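Local structure of 2,3-dihydroxybenzoate-AMP ligase (Mycobacterium smegmatis, 5KEI) at residues N394-P397 and P398-G402; V534-P537 and S538-T541. The protein belongs to the ANL superfamily, pairing a large AMP-binding part with a smaller C-terminal domain. One frame throughout, in Å; residues are numbered along the deposited sequence.

Interaction 1 (N394-P397 and P398-G402); sequences NEVP and PGAEG
Pro-397 and Ala-400 close a type II beta turn, in which Ala-400 N donates a 2.8 Å hydrogen bond to Pro-397 O with an N-H...O angle of 159°. Pro-398 and Gly-399 occupy the two central corners, and each residue type fits its corner: the proline ring restricts phi to the negative range this corner needs and has no N-H to spend, while Gly-399 takes a positive phi of 104°, at which a CB would press against the carbonyl oxygen of Pro-398. The turn reverses the chain in the loop that joins strand 385-389 to its antiparallel neighbour 402-407, in the four-stranded antiparallel sheet of this AMP-binding enzyme.

Just before the turn, Val-396 faces the returning chain, and its two methyls divide the work. Val-396 CG2, set between its own backbone N and carbonyl carbon, lies 3.5 Å from Ala-400 O and 4.0 Å from Ala-400 CB. Val-396 CG1 reaches further along, to 3.8 Å from Glu-401 O and 4.1 Å from Gly-402 CA. Gly-402 suits this place because a CB there would run into that methyl. The small methyl of Ala-400, its CB, also stands 4.2 Å from Pro-397 CD. Before the turn Val-396 is backbone hydrogen-bonded to Ile-388 of strand 385-389; after it Gly-402 is bonded to Val-438 of strand 432-440.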
loop_
_atom_site.group_PDB
_atom_site.type_symbol
_atom_site.label_atom_id
_atom_site.label_comp_id
_atom_site.label_asym_id
_atom_site.label_seq_id
_atom_site.Cartn_x
_atom_site.Cartn_y
_atom_site.Cartn_z
ATOM N N ASN A 394 17.196 -6.487 19.396
ATOM C CA ASN A 394 16.630 -7.278 20.484
ATOM C C ASN A 394 15.217 -6.861 20.873
ATOM O O ASN A 394 14.829 -5.712 20.694
ATOM C CB ASN A 394 17.537 -7.192 21.706
ATOM C CG ASN A 394 18.798 -8.009 21.549
ATOM O OD1 ASN A 394 19.908 -7.473 21.620
ATOM N ND2 ASN A 394 18.637 -9.318 21.343
ATOM N N GLU A 395 14.452 -7.792 21.426
ATOM C CA GLU A 395 13.109 -7.480 21.885
ATOM C C GLU A 395 13.169 -6.484 23.046
ATOM O O GLU A 395 13.761 -6.775 24.091
ATOM C CB GLU A 395 12.379 -8.761 22.306
ATOM C CG GLU A 395 10.852 -8.658 22.279
ATOM C CD GLU A 395 10.292 -8.605 20.863
ATOM O OE1 GLU A 395 11.070 -8.862 19.916
ATOM O OE2 GLU A 395 9.084 -8.306 20.695
ATOM N N VAL A 396 12.573 -5.308 22.857
ATOM C CA VAL A 396 12.593 -4.278 23.894
ATOM C C VAL A 396 11.723 -4.705 25.068
ATOM O O VAL A 396 10.837 -5.549 24.909
ATOM C CB VAL A 396 12.103 -2.884 23.388
ATOM C CG1 VAL A 396 12.862 -2.454 22.144
ATOM C CG2 VAL A 396 10.586 -2.869 23.178
ATOM N N PRO A 397 12.000 -4.145 26.257
ATOM C CA PRO A 397 11.127 -4.370 27.414
ATOM C C PRO A 397 9.703 -3.877 27.153
ATOM O O PRO A 397 9.510 -2.821 26.541
ATOM C CB PRO A 397 11.799 -3.554 28.529
ATOM C CG PRO A 397 13.237 -3.447 28.118
ATOM C CD PRO A 397 13.218 -3.394 26.620
ATOM N N PRO A 398 8.711 -4.644 27.612
ATOM C CA PRO A 398 7.292 -4.309 27.494
ATOM C C PRO A 398 6.998 -2.862 27.902
ATOM O O PRO A 398 7.224 -2.474 29.050
ATOM C CB PRO A 398 6.627 -5.294 28.451
ATOM C CG PRO A 398 7.536 -6.460 28.473
ATOM C CD PRO A 398 8.924 -5.909 28.337
ATOM N N GLY A 399 6.520 -2.069 26.953
ATOM C CA GLY A 399 6.209 -0.679 27.215
ATOM C C GLY A 399 7.228 0.298 26.662
ATOM O O GLY A 399 6.963 1.494 26.590
ATOM N N ALA A 400 8.396 -0.211 26.287
ATOM C CA ALA A 400 9.442 0.611 25.691
ATOM C C ALA A 400 9.226 0.785 24.179
ATOM O O ALA A 400 8.534 -0.018 23.547
ATOM C CB ALA A 400 10.812 -0.005 25.964
ATOM N N GLU A 401 9.825 1.838 23.622
ATOM C CA GLU A 401 9.786 2.128 22.191
ATOM C C GLU A 401 10.834 1.352 21.405
ATOM O O GLU A 401 11.979 1.226 21.848
ATOM C CB GLU A 401 10.023 3.618 21.931
ATOM C CG GLU A 401 8.992 4.579 22.462
ATOM C CD GLU A 401 9.328 6.007 22.046
ATOM O OE1 GLU A 401 10.283 6.173 21.255
ATOM O OE2 GLU A 401 8.659 6.961 22.498
ATOM N N GLY A 402 10.460 0.872 20.221
ATOM C CA GLY A 402 11.426 0.241 19.336
ATOM C C GLY A 402 10.982 0.279 17.889
ATOM O O GLY A 402 10.018 0.958 17.543
#

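Interaction 2 (V534-P537 and S538-T541); sequences VPMP and SLPT
Met-536 folds its side chain back alongside the chain that follows it, so that its terminal methyl arrives beside Ser-538 O and Pro-540 CD. CG stands anti to the residue's own carbonyl carbon, and the chain runs extended through chi2 before bending at the sulfur, where a chi3 of 64° swings CE toward the later residues. There Met-536 CE lies 3.3 Å from Ser-538 O and 3.8 Å from Pro-540 CD; the methionine and proline side chains cross at about a right angle. At the other end of the same side chain, Met-536 CB is 3.5 Å from Ser-538 O, so both the root and the tip of Met-536 approach this oxygen from one side, the side chain curling round it. An unbranched, flexible residue suits such a path, and the Pro-540 ring offers a rigid apolar partner. Sulfur takes a lesser part, with Met-536 SD 4.5 Å from Leu-539 CD2.

The opposite character appears at Pro-537 and Ser-538, whose side chains are open to solvent. Their contact is little more than that of adjacent residues: Ser-538 CB is 3.1 Å from Pro-537 O, and no hydrogen bond spans the two segments. A ring that limits backbone freedom and a small polar side chain are both at home on this solvent side.

Within the C-terminal domain, the segment leads from strand 532-535, an outer strand of a three-stranded mixed sheet, into the loop before helix 549-553. Met-536 is still backbone-bonded to Val-503 and rests on Val-502 of strand 498-505, while Leu-539 packs on that strand, on Ala-484 and Ala-486 of strand 482-492, and on Ile-547; Pro-540 is backbone-bonded to Asp-548, just ahead of the helix.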
loop_
_atom_site.group_PDB
_atom_site.type_symbol
_atom_site.label_atom_id
_atom_site.label_comp_id
_atom_site.label_asym_id
_atom_site.label_seq_id
_atom_site.Cartn_x
_atom_site.Cartn_y
_atom_site.Cartn_z
ATOM N N VAL A 534 33.548 3.367 -0.122
ATOM C CA VAL A 534 34.289 2.145 0.212
ATOM C C VAL A 534 33.498 0.894 -0.174
ATOM O O VAL A 534 32.415 0.651 0.357
ATOM C CB VAL A 534 34.650 2.094 1.716
ATOM C CG1 VAL A 534 35.057 0.701 2.125
ATOM C CG2 VAL A 534 35.762 3.085 2.040
ATOM N N PRO A 535 34.024 0.111 -1.134
ATOM C CA PRO A 535 33.374 -1.131 -1.573
ATOM C C PRO A 535 33.589 -2.311 -0.623
ATOM O O PRO A 535 34.666 -2.494 -0.063
ATOM C CB PRO A 535 34.026 -1.409 -2.937
ATOM C CG PRO A 535 34.640 -0.104 -3.346
ATOM C CD PRO A 535 35.084 0.524 -2.065
ATOM N N MET A 536 32.542 -3.105 -0.443
ATOM C CA MET A 536 32.627 -4.327 0.343
ATOM C C MET A 536 31.894 -5.415 -0.423
ATOM O O MET A 536 30.962 -5.116 -1.164
ATOM C CB MET A 536 32.030 -4.136 1.746
ATOM C CG MET A 536 32.891 -3.326 2.722
ATOM S SD MET A 536 32.197 -3.345 4.399
ATOM C CE MET A 536 32.319 -5.082 4.833
ATOM N N PRO A 537 32.326 -6.680 -0.279
ATOM C CA PRO A 537 31.617 -7.768 -0.972
ATOM C C PRO A 537 30.213 -7.998 -0.391
ATOM O O PRO A 537 29.328 -8.520 -1.082
ATOM C CB PRO A 537 32.526 -8.979 -0.752
ATOM C CG PRO A 537 33.295 -8.651 0.486
ATOM C CD PRO A 537 33.513 -7.164 0.447
ATOM N N SER A 538 30.022 -7.586 0.861
ATOM C CA SER A 538 28.703 -7.577 1.491
ATOM C C SER A 538 28.696 -6.693 2.741
ATOM O O SER A 538 29.749 -6.351 3.283
ATOM C CB SER A 538 28.256 -9.001 1.840
ATOM O OG SER A 538 29.281 -9.706 2.520
ATOM N N LEU A 539 27.506 -6.312 3.187
ATOM C CA LEU A 539 27.384 -5.486 4.378
ATOM C C LEU A 539 27.033 -6.336 5.592
ATOM O O LEU A 539 26.173 -7.215 5.517
ATOM C CB LEU A 539 26.334 -4.389 4.175
ATOM C CG LEU A 539 26.587 -3.390 3.040
ATOM C CD1 LEU A 539 25.431 -2.416 2.942
ATOM C CD2 LEU A 539 27.906 -2.651 3.238
ATOM N N PRO A 540 27.732 -6.106 6.709
ATOM C CA PRO A 540 27.336 -6.745 7.963
ATOM C C PRO A 540 25.938 -6.306 8.424
ATOM O O PRO A 540 25.526 -5.164 8.192
ATOM C CB PRO A 540 28.416 -6.284 8.951
ATOM C CG PRO A 540 29.126 -5.139 8.271
ATOM C CD PRO A 540 29.040 -5.442 6.815
ATOM N N THR A 541 25.229 -7.225 9.076
ATOM C CA THR A 541 23.861 -6.998 9.536
ATOM C C THR A 541 23.665 -7.436 10.982
ATOM O O THR A 541 24.363 -8.324 11.467
ATOM C CB THR A 541 22.843 -7.756 8.662
ATOM O OG1 THR A 541 23.220 -9.140 8.583
ATOM C CG2 THR A 541 22.773 -7.153 7.264
#

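Both interactions are local surface contacts beside strands, interaction 1 in the AMP-binding family region and interaction 2 in the C-terminal domain. Their centres are 29 Å apart and their nearest atoms about 11 Å, so neither touches the other. Proline is frequent in both, yet the chemistry differs. At 394-402 a backbone hydrogen bond closes a reversal between two strands of one antiparallel sheet; at 534-541 no such bond is made across the segments, and apolar contact accompanies a departure from an edge strand toward a helix. Only interaction 1 includes a buried residue, Gly-402.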